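2',5'-phosphodiesterase 12 (Homo sapiens, PDB 4Z0V) belongs to the endonuclease/exonuclease/phosphatase family, with a DNase I-like fold that follows a smaller N-terminal domain of the E-set clan. Local coordinates at residues 278-283 with 316-321; 304-309 with 322-327; 308-313 with 367-372. One frame throughout, in Å; residues are numbered along the deposited sequence. Where two conformers were deposited one is given.

Overall arrangement
All three contacts belong to, or lie next to, the beta-alpha-beta unit built on helix 295-316 in the endonuclease/exonuclease/phosphatase domain; interactions 2 and 3 use the helix itself. Interaction 1 joins strand 280-287 to the turn after the helix; interaction 2 seats the helix on strand 322-327; interaction 3 brings in 367-372, much later in sequence. Centres of interactions 1 and 2 lie 13 Å apart, 1 and 3 11 Å, and 2 and 3 7 Å. The last two share His308 and Ile309, and Ile309 takes part in both. Backbone bonds also link them: Cys282 O with Ile323 N, Ile320 N with Ser313 O. Together they join the helix, its following turn and 367-372 to one mixed sheet.

Interaction 1 of 3, residues 278-283 with 316-321; sequences SKRICV and LYPGIP
Arg280 sends its side chain to the turn at Tyr317 and Pro318, while the strand donates a backbone hydrogen bond to Pro321. In one of two modelled conformers, to which the contacts of its end belong, Arg280 has CG anti to the carbonyl carbon, and a bend at chi3 delivers the guanidinium to the turn. There Arg280 NH2 approaches Pro318 CD at 3.3 Å, and Arg280 NH1 lies 3.7 Å from Tyr317 CD1. That carbon sits over one face of the guanidinium, toward its rim. With the planes 85° apart the groups do not stack, and NH1 lies at the ring edge rather than over its face. The hydroxyl of Tyr317 is bonded to Ser226 on strand 222-231.

Ile320 points at the strand with its two branches divided. Ile320 CG2 lies 3.8 Å from Arg280 CB and also reaches NE, while CG1, held between the backbone N and the carbonyl carbon (chi1 59°), carries Ile320 CD1 to 3.9 Å from Cys282 CB. Beside it, the Pro321 ring abuts the carbonyl of Arg280, its CD 3.2 Å from Arg280 O. Cys282 N donates to Pro321 O at 2.9 Å, with an N-H...O angle of 175°. Since Cys282 O bonds onward to Ile323, this bond belongs to the parallel pairing of strands 280-287 and 322-327, where the chain enters the second strand of the beta-alpha-beta unit. Pro318 is the centre of an inverse gamma turn, consistent with a sharp change of chain direction after the helix.

The chemistry is divided accordingly: a single straight backbone bond supplies the polar link between the segments, and the arginine, in this conformer at least, adds van der Waals contact with a ring edge and a proline.

Interaction 2 of 3, residues 304-309 with 322-327; sequences VALAHI and VIFCGD
Ile309, Ala305 and Leu306 of the helix close around Phe324 of the strand, in the beta-alpha-beta crossover formed by strand 280-287, helix 295-316 and strand 322-327. The short helix and strand segments run nearly antiparallel, with 152° between their directions, and their axes approach to 11.3 Å. That spacing is bridged by side chains, since no hydrogen bond joins the two segments.

Phe324 is the main bump on the strand. With CG anti to its backbone N (chi1 -170°), the ring rises from the sheet to the helix, where three residues shape the hollow that receives it. Ile309 CD1 covers one face, standing 3.8 Å from the centroid of the Phe324 ring and 20° off the normal, a CH-pi contact. Leu306 CD2 comes to the edge, 4.1 Å from Phe324 CD2, its side chain crossing that of the phenylalanine at about a right angle. Ala305, one turn before Ile309, has only a methyl to offer; its CB meets the far end of the ring obliquely, 3.8 Å from Phe324 CZ.

Two residues earlier on the same side of the strand, Val322 makes a second, smaller bump against Ile309. The isoleucine therefore works with both branches: CD1 goes to the ring, and CG2 turns to the two valine methyls. Its position between Val322 and Phe324 would help to set the position of the helix along the strand.

All five touching residues are buried. On the sheet, Ile309 also meets Ala284 of strand 280-287, and Phe324 packs edge-to-face against the ring of Phe328. The closest approach between the two segments is that of Ile309 CG2 to Val322 CG2, at 3.6 Å.

Interaction 3 of 3, residues 308-313 with 367-372; sequences HIRHVS and HFFKLK
Arg310 leaves the helix with CG anti to its backbone N (chi1 177°), then bends at chi2 and chi3, which folds its guanidinium back over Phe369; the ring extends from the opposite direction to meet it. The two flat groups are stacked, their planes 18° apart, and CZ of Arg310 stands 3.9 Å from the centroid of the Phe369 ring, 10° off its normal. This is a cation-pi contact over the face, with NH2 directly above the ring centre.

Water holds the guanidinium edge as well. One molecule accepts from NE of Arg310 and from Phe368 N; another accepts from NH2 and donates to Phe368 O, 2.7 Å away. The two bridges run to the backbone of a single residue, and would be expected to limit sliding of the arginine across the ring. No direct hydrogen bond joins the segments. On the loop side, Phe369 N is bonded at 3.0 Å to His367 ND1, which helps to fix the backbone from which the ring projects.

At its far end the ring touches the helix: Phe369 CZ lies 3.9 Å from Ile309 CG2, and CE1 faces Ser313 OG edge-on. That hydroxyl donates to Ile309 O at 2.8 Å, sharing it with Ser313 N, which comes from the opposite face of the carbonyl plane.

Phe369 thus wedges between helix 295-316, where it also touches Leu306, and Val322 of strand 322-327, while the following residues join the same mixed sheet through strand 371-373, paired with 387-397.

Interaction 1 of 3, residues 278-283 with 316-321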
loop_
_atom_site.group_PDB
_atom_site.type_symbol
_atom_site.label_atom_id
_atom_site.label_comp_id
_atom_site.label_asym_id
_atom_site.label_seq_id
_atom_site.Cartn_x
_atom_site.Cartn_y
_atom_site.Cartn_z
ATOM N N SER A 278 13.244 -10.018 -21.008
ATOM C CA SER A 278 14.513 -10.009 -20.272
ATOM C C SER A 278 14.395 -9.239 -18.933
ATOM O O SER A 278 15.387 -9.157 -18.188
ATOM C CB SER A 278 15.598 -9.382 -21.138
ATOM O OG SER A 278 15.479 -7.970 -21.221
ATOM N N LYS A 279 13.193 -8.677 -18.635
ATOM C CA LYS A 279 13.054 -7.819 -17.481
ATOM C C LYS A 279 12.243 -8.398 -16.336
ATOM O O LYS A 279 11.028 -8.642 -16.418
ATOM C CB LYS A 279 12.495 -6.442 -17.858
ATOM C CG LYS A 279 13.592 -5.496 -18.351
ATOM C CD LYS A 279 13.040 -4.187 -18.906
ATOM C CE LYS A 279 14.135 -3.201 -19.289
ATOM N NZ LYS A 279 15.034 -3.706 -20.366
ATOM N N ARG A 280 12.972 -8.581 -15.234
ATOM C CA ARG A 280 12.415 -9.051 -13.966
ATOM C C ARG A 280 12.753 -7.997 -12.906
ATOM O O ARG A 280 13.744 -7.282 -13.051
ATOM C CB ARG A 280 12.955 -10.457 -13.600
ATOM C CG ARG A 280 12.488 -11.579 -14.568
ATOM C CD ARG A 280 13.178 -12.954 -14.430
ATOM N NE ARG A 280 14.638 -12.841 -14.442
ATOM C CZ ARG A 280 15.518 -13.845 -14.410
ATOM N NH1 ARG A 280 15.102 -15.119 -14.436
ATOM N NH2 ARG A 280 16.815 -13.589 -14.396
ATOM N N ILE A 281 11.953 -7.899 -11.860
ATOM C CA ILE A 281 12.241 -6.928 -10.811
ATOM C C ILE A 281 11.791 -7.518 -9.486
ATOM O O ILE A 281 10.780 -8.222 -9.406
ATOM C CB ILE A 281 11.590 -5.556 -11.115
ATOM C CG1 ILE A 281 12.037 -4.474 -10.101
ATOM C CG2 ILE A 281 10.051 -5.643 -11.235
ATOM C CD1 ILE A 281 12.153 -3.117 -10.780
ATOM N N CYS A 282 12.598 -7.296 -8.486
ATOM C CA CYS A 282 12.344 -7.758 -7.128
ATOM C C CYS A 282 11.719 -6.584 -6.340
ATOM O O CYS A 282 12.374 -5.559 -6.131
ATOM C CB CYS A 282 13.659 -8.229 -6.509
ATOM S SG CYS A 282 13.515 -8.653 -4.764
ATOM N N VAL A 283 10.447 -6.714 -5.947
ATOM C CA VAL A 283 9.720 -5.657 -5.218
ATOM C C VAL A 283 9.619 -6.042 -3.750
ATOM O O VAL A 283 8.988 -7.059 -3.415
ATOM C CB VAL A 283 8.299 -5.410 -5.812
ATOM C CG1 VAL A 283 7.563 -4.342 -4.998
ATOM C CG2 VAL A 283 8.391 -5.004 -7.288
ATOM N N LEU A 316 19.116 -16.455 -5.827
ATOM C CA LEU A 316 17.950 -17.207 -6.318
ATOM C C LEU A 316 17.719 -16.866 -7.770
ATOM O O LEU A 316 17.526 -17.756 -8.579
ATOM C CB LEU A 316 16.678 -16.950 -5.479
ATOM C CG LEU A 316 16.725 -17.395 -4.006
ATOM C CD1 LEU A 316 15.343 -17.238 -3.333
ATOM C CD2 LEU A 316 17.177 -18.873 -3.872
ATOM N N TYR A 317 17.762 -15.574 -8.102
ATOM C CA TYR A 317 17.673 -15.086 -9.482
ATOM C C TYR A 317 19.064 -14.588 -9.871
ATOM O O TYR A 317 19.789 -14.087 -9.011
ATOM C CB TYR A 317 16.631 -13.982 -9.629
ATOM C CG TYR A 317 15.214 -14.508 -9.606
ATOM C CD1 TYR A 317 14.569 -14.879 -10.787
ATOM C CD2 TYR A 317 14.528 -14.664 -8.403
ATOM C CE1 TYR A 317 13.258 -15.371 -10.774
ATOM C CE2 TYR A 317 13.226 -15.170 -8.373
ATOM C CZ TYR A 317 12.606 -15.538 -9.560
ATOM O OH TYR A 317 11.315 -15.968 -9.532
ATOM N N PRO A 318 19.417 -14.632 -11.157
ATOM C CA PRO A 318 20.790 -14.277 -11.550
ATOM C C PRO A 318 21.000 -12.774 -11.809
ATOM O O PRO A 318 21.517 -12.382 -12.859
ATOM C CB PRO A 318 20.997 -15.131 -12.809
ATOM C CG PRO A 318 19.653 -15.121 -13.448
ATOM C CD PRO A 318 18.693 -15.265 -12.278
ATOM N N GLY A 319 20.682 -11.956 -10.812
ATOM C CA GLY A 319 20.956 -10.528 -10.833
ATOM C C GLY A 319 19.843 -9.700 -11.412
ATOM O O GLY A 319 19.894 -9.309 -12.581
ATOM N N ILE A 320 18.803 -9.475 -10.613
ATOM C CA ILE A 320 17.673 -8.659 -11.048
ATOM C C ILE A 320 17.617 -7.374 -10.210
ATOM O O ILE A 320 18.041 -7.393 -9.055
ATOM C CB ILE A 320 16.354 -9.449 -10.991
ATOM C CG1 ILE A 320 16.063 -9.963 -9.541
ATOM C CG2 ILE A 320 16.410 -10.596 -12.009
ATOM C CD1 ILE A 320 14.634 -10.576 -9.423
ATOM N N PRO A 321 17.063 -6.270 -10.759
ATOM C CA PRO A 321 17.038 -5.019 -9.995
ATOM C C PRO A 321 15.975 -5.009 -8.906
ATOM O O PRO A 321 15.122 -5.885 -8.873
ATOM C CB PRO A 321 16.784 -3.958 -11.061
ATOM C CG PRO A 321 16.022 -4.658 -12.114
ATOM C CD PRO A 321 16.520 -6.078 -12.124
#

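Interaction 2 of 3, residues 304-309 with 322-327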
loop_
_atom_site.group_PDB
_atom_site.type_symbol
_atom_site.label_atom_id
_atom_site.label_comp_id
_atom_site.label_asym_id
_atom_site.label_seq_id
_atom_site.Cartn_x
_atom_site.Cartn_y
_atom_site.Cartn_z
ATOM N N VAL A 304 19.229 -7.162 7.800
ATOM C CA VAL A 304 18.612 -8.470 7.471
ATOM C C VAL A 304 17.892 -8.326 6.121
ATOM O O VAL A 304 18.018 -9.204 5.250
ATOM C CB VAL A 304 17.625 -8.958 8.564
ATOM C CG1 VAL A 304 16.861 -10.223 8.117
ATOM C CG2 VAL A 304 18.327 -9.207 9.900
ATOM N N ALA A 305 17.082 -7.259 5.990
ATOM C CA ALA A 305 16.291 -7.041 4.761
ATOM C C ALA A 305 17.187 -6.990 3.546
ATOM O O ALA A 305 16.906 -7.659 2.558
ATOM C CB ALA A 305 15.467 -5.748 4.857
ATOM N N LEU A 306 18.257 -6.190 3.602
ATOM C CA LEU A 306 19.139 -6.041 2.441
ATOM C C LEU A 306 19.880 -7.342 2.109
ATOM O O LEU A 306 19.992 -7.660 0.920
ATOM C CB LEU A 306 20.118 -4.868 2.620
ATOM C CG LEU A 306 19.468 -3.458 2.649
ATOM C CD1 LEU A 306 20.547 -2.361 2.858
ATOM C CD2 LEU A 306 18.645 -3.165 1.362
ATOM N N ALA A 307 20.298 -8.115 3.127
ATOM C CA ALA A 307 20.957 -9.417 2.910
ATOM C C ALA A 307 19.955 -10.405 2.297
ATOM O O ALA A 307 20.319 -11.180 1.424
ATOM C CB ALA A 307 21.519 -9.972 4.216
ATOM N N HIS A 308 18.701 -10.374 2.763
ATOM C CA HIS A 308 17.662 -11.223 2.197
ATOM C C HIS A 308 17.384 -10.839 0.730
ATOM O O HIS A 308 17.297 -11.708 -0.135
ATOM C CB HIS A 308 16.346 -11.150 3.018
ATOM C CG HIS A 308 15.312 -12.090 2.476
ATOM N ND1 HIS A 308 15.530 -13.466 2.449
ATOM C CD2 HIS A 308 14.111 -11.827 1.906
ATOM C CE1 HIS A 308 14.450 -13.994 1.891
ATOM N NE2 HIS A 308 13.572 -13.050 1.536
ATOM N N ILE A 309 17.252 -9.546 0.457
ATOM C CA ILE A 309 16.960 -9.075 -0.902
ATOM C C ILE A 309 18.149 -9.385 -1.827
ATOM O O ILE A 309 17.930 -9.762 -2.991
ATOM C CB ILE A 309 16.588 -7.572 -0.882
ATOM C CG1 ILE A 309 15.206 -7.377 -0.196
ATOM C CG2 ILE A 309 16.568 -7.017 -2.302
ATOM C CD1 ILE A 309 14.945 -5.930 0.312
ATOM N N VAL A 322 16.054 -4.024 -8.014
ATOM C CA VAL A 322 15.199 -3.952 -6.830
ATOM C C VAL A 322 14.471 -2.631 -6.671
ATOM O O VAL A 322 14.995 -1.560 -6.975
ATOM C CB VAL A 322 16.120 -4.199 -5.570
ATOM C CG1 VAL A 322 15.367 -3.958 -4.253
ATOM C CG2 VAL A 322 16.731 -5.607 -5.583
ATOM N N ILE A 323 13.232 -2.723 -6.154
ATOM C CA ILE A 323 12.432 -1.596 -5.675
ATOM C C ILE A 323 12.150 -1.965 -4.240
ATOM O O ILE A 323 11.685 -3.079 -3.997
ATOM C CB ILE A 323 11.129 -1.299 -6.468
ATOM C CG1 ILE A 323 11.431 -0.833 -7.900
ATOM C CG2 ILE A 323 10.270 -0.235 -5.725
ATOM C CD1 ILE A 323 10.202 -0.903 -8.811
ATOM N N PHE A 324 12.458 -1.089 -3.296
ATOM C CA PHE A 324 12.193 -1.382 -1.885
ATOM C C PHE A 324 11.365 -0.250 -1.275
ATOM O O PHE A 324 11.870 0.845 -0.987
ATOM C CB PHE A 324 13.523 -1.600 -1.126
ATOM C CG PHE A 324 13.483 -2.130 0.292
ATOM C CD1 PHE A 324 12.269 -2.433 0.916
ATOM C CD2 PHE A 324 14.657 -2.344 1.004
ATOM C CE1 PHE A 324 12.242 -2.961 2.218
ATOM C CE2 PHE A 324 14.626 -2.864 2.309
ATOM C CZ PHE A 324 13.417 -3.158 2.911
ATOM N N CYS A 325 10.070 -0.518 -1.115
ATOM C CA CYS A 325 9.104 0.411 -0.533
ATOM C C CYS A 325 8.965 0.149 0.939
ATOM O O CYS A 325 9.178 -0.972 1.388
ATOM C CB CYS A 325 7.747 0.228 -1.213
ATOM S SG CYS A 325 7.715 0.679 -2.960
ATOM N N GLY A 326 8.416 1.109 1.658
ATOM C CA GLY A 326 8.077 0.811 3.041
ATOM C C GLY A 326 7.873 1.987 3.944
ATOM O O GLY A 326 8.144 3.129 3.572
ATOM N N ASP A 327 7.297 1.696 5.106
ATOM C CA ASP A 327 7.253 2.666 6.191
ATOM C C ASP A 327 8.435 2.250 7.051
ATOM O O ASP A 327 8.387 1.219 7.723
ATOM C CB ASP A 327 5.917 2.622 6.906
ATOM C CG ASP A 327 5.871 3.529 8.114
ATOM O OD1 ASP A 327 6.945 4.062 8.509
ATOM O OD2 ASP A 327 4.778 3.679 8.689
#

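Interaction 3 of 3, residues 308-313 with 367-372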
loop_
_atom_site.group_PDB
_atom_site.type_symbol
_atom_site.label_atom_id
_atom_site.label_comp_id
_atom_site.label_asym_id
_atom_site.label_seq_id
_atom_site.Cartn_x
_atom_site.Cartn_y
_atom_site.Cartn_z
ATOM N N HIS A 308 18.701 -10.374 2.763
ATOM C CA HIS A 308 17.662 -11.223 2.197
ATOM C C HIS A 308 17.384 -10.839 0.730
ATOM O O HIS A 308 17.297 -11.708 -0.135
ATOM C CB HIS A 308 16.346 -11.150 3.018
ATOM C CG HIS A 308 15.312 -12.090 2.476
ATOM N ND1 HIS A 308 15.530 -13.466 2.449
ATOM C CD2 HIS A 308 14.111 -11.827 1.906
ATOM C CE1 HIS A 308 14.450 -13.994 1.891
ATOM N NE2 HIS A 308 13.572 -13.050 1.536
ATOM N N ILE A 309 17.252 -9.546 0.457
ATOM C CA ILE A 309 16.960 -9.075 -0.902
ATOM C C ILE A 309 18.149 -9.385 -1.827
ATOM O O ILE A 309 17.930 -9.762 -2.991
ATOM C CB ILE A 309 16.588 -7.572 -0.882
ATOM C CG1 ILE A 309 15.206 -7.377 -0.196
ATOM C CG2 ILE A 309 16.568 -7.017 -2.302
ATOM C CD1 ILE A 309 14.945 -5.930 0.312
ATOM N N ARG A 310 19.390 -9.295 -1.297
ATOM C CA ARG A 310 20.584 -9.635 -2.081
ATOM C C ARG A 310 20.525 -11.125 -2.462
ATOM O O ARG A 310 20.784 -11.481 -3.606
ATOM C CB ARG A 310 21.869 -9.295 -1.264
ATOM C CG ARG A 310 23.224 -9.666 -1.913
ATOM C CD ARG A 310 23.528 -8.969 -3.227
ATOM N NE ARG A 310 23.823 -7.546 -3.039
ATOM C CZ ARG A 310 23.866 -6.649 -4.017
ATOM N NH1 ARG A 310 23.620 -7.011 -5.273
ATOM N NH2 ARG A 310 24.120 -5.379 -3.748
ATOM N N HIS A 311 20.124 -11.973 -1.519
ATOM C CA HIS A 311 20.007 -13.409 -1.773
ATOM C C HIS A 311 18.970 -13.671 -2.850
ATOM O O HIS A 311 19.229 -14.421 -3.789
ATOM C CB HIS A 311 19.617 -14.156 -0.486
ATOM C CG HIS A 311 19.332 -15.608 -0.691
ATOM N ND1 HIS A 311 20.322 -16.489 -1.075
ATOM C CD2 HIS A 311 18.176 -16.293 -0.525
ATOM C CE1 HIS A 311 19.741 -17.679 -1.140
ATOM N NE2 HIS A 311 18.453 -17.610 -0.803
ATOM N N VAL A 312 17.769 -13.091 -2.692
ATOM C CA VAL A 312 16.714 -13.316 -3.675
ATOM C C VAL A 312 17.114 -12.807 -5.059
ATOM O O VAL A 312 16.910 -13.510 -6.059
ATOM C CB VAL A 312 15.397 -12.644 -3.209
ATOM C CG1 VAL A 312 14.333 -12.663 -4.315
ATOM C CG2 VAL A 312 14.870 -13.318 -1.946
ATOM N N SER A 313 17.614 -11.569 -5.120
ATOM C CA SER A 313 17.866 -10.903 -6.387
ATOM C C SER A 313 19.150 -11.310 -7.093
ATOM O O SER A 313 19.209 -11.108 -8.302
ATOM C CB SER A 313 17.837 -9.380 -6.230
ATOM O OG SER A 313 18.916 -8.891 -5.441
ATOM N N HIS A 367 26.864 -2.745 2.772
ATOM C CA HIS A 367 26.034 -3.382 1.740
ATOM C C HIS A 367 26.473 -2.803 0.412
ATOM O O HIS A 367 27.022 -1.681 0.377
ATOM C CB HIS A 367 24.509 -3.260 1.994
ATOM C CG HIS A 367 23.941 -1.911 1.688
ATOM N ND1 HIS A 367 23.576 -1.563 0.402
ATOM C CD2 HIS A 367 23.694 -0.868 2.513
ATOM C CE1 HIS A 367 23.135 -0.317 0.475
ATOM N NE2 HIS A 367 23.189 0.147 1.727
ATOM N N PHE A 368 26.186 -3.508 -0.690
ATOM C CA PHE A 368 26.633 -3.033 -1.997
ATOM C C PHE A 368 25.506 -2.605 -2.915
ATOM O O PHE A 368 25.743 -2.452 -4.116
ATOM C CB PHE A 368 27.528 -4.087 -2.693
ATOM C CG PHE A 368 28.647 -4.546 -1.791
ATOM C CD1 PHE A 368 29.650 -3.667 -1.397
ATOM C CD2 PHE A 368 28.663 -5.839 -1.281
ATOM C CE1 PHE A 368 30.670 -4.080 -0.537
ATOM C CE2 PHE A 368 29.683 -6.253 -0.420
ATOM C CZ PHE A 368 30.674 -5.367 -0.046
ATOM N N PHE A 369 24.288 -2.358 -2.371
ATOM C CA PHE A 369 23.223 -1.843 -3.222
ATOM C C PHE A 369 23.433 -0.362 -3.470
ATOM O O PHE A 369 23.906 0.333 -2.571
ATOM C CB PHE A 369 21.863 -2.013 -2.514
ATOM C CG PHE A 369 21.347 -3.427 -2.498
ATOM C CD1 PHE A 369 20.704 -3.963 -3.610
ATOM C CD2 PHE A 369 21.504 -4.226 -1.374
ATOM C CE1 PHE A 369 20.178 -5.263 -3.575
ATOM C CE2 PHE A 369 20.968 -5.514 -1.332
ATOM C CZ PHE A 369 20.308 -6.019 -2.434
ATOM N N LYS A 370 23.036 0.140 -4.640
ATOM C CA LYS A 370 23.083 1.588 -4.902
ATOM C C LYS A 370 21.640 2.030 -4.947
ATOM O O LYS A 370 20.959 1.812 -5.955
ATOM C CB LYS A 370 23.855 1.921 -6.187
ATOM C CG LYS A 370 25.259 1.313 -6.223
ATOM C CD LYS A 370 26.135 1.717 -5.021
ATOM C CE LYS A 370 27.313 0.775 -4.860
ATOM N NZ LYS A 370 28.027 1.020 -3.579
ATOM N N LEU A 371 21.157 2.563 -3.804
ATOM C CA LEU A 371 19.752 2.910 -3.592
ATOM C C LEU A 371 19.552 4.368 -3.421
ATOM O O LEU A 371 20.302 5.030 -2.720
ATOM C CB LEU A 371 19.175 2.174 -2.368
ATOM C CG LEU A 371 19.227 0.637 -2.416
ATOM C CD1 LEU A 371 18.966 0.046 -1.043
ATOM C CD2 LEU A 371 18.263 0.076 -3.442
ATOM N N LYS A 372 18.545 4.873 -4.093
ATOM C CA LYS A 372 18.191 6.281 -4.029
ATOM C C LYS A 372 16.762 6.364 -3.554
ATOM O O LYS A 372 15.947 5.541 -3.975
ATOM C CB LYS A 372 18.332 6.904 -5.432
ATOM C CG LYS A 372 17.859 8.350 -5.556
ATOM C CD LYS A 372 17.813 8.804 -7.015
ATOM C CE LYS A 372 17.199 10.185 -7.118
ATOM N NZ LYS A 372 17.109 10.657 -8.523
HETATM O O HOH W 1 24.725 -6.163 -0.452
HETATM O O HOH W 2 24.264 -3.412 -6.203
#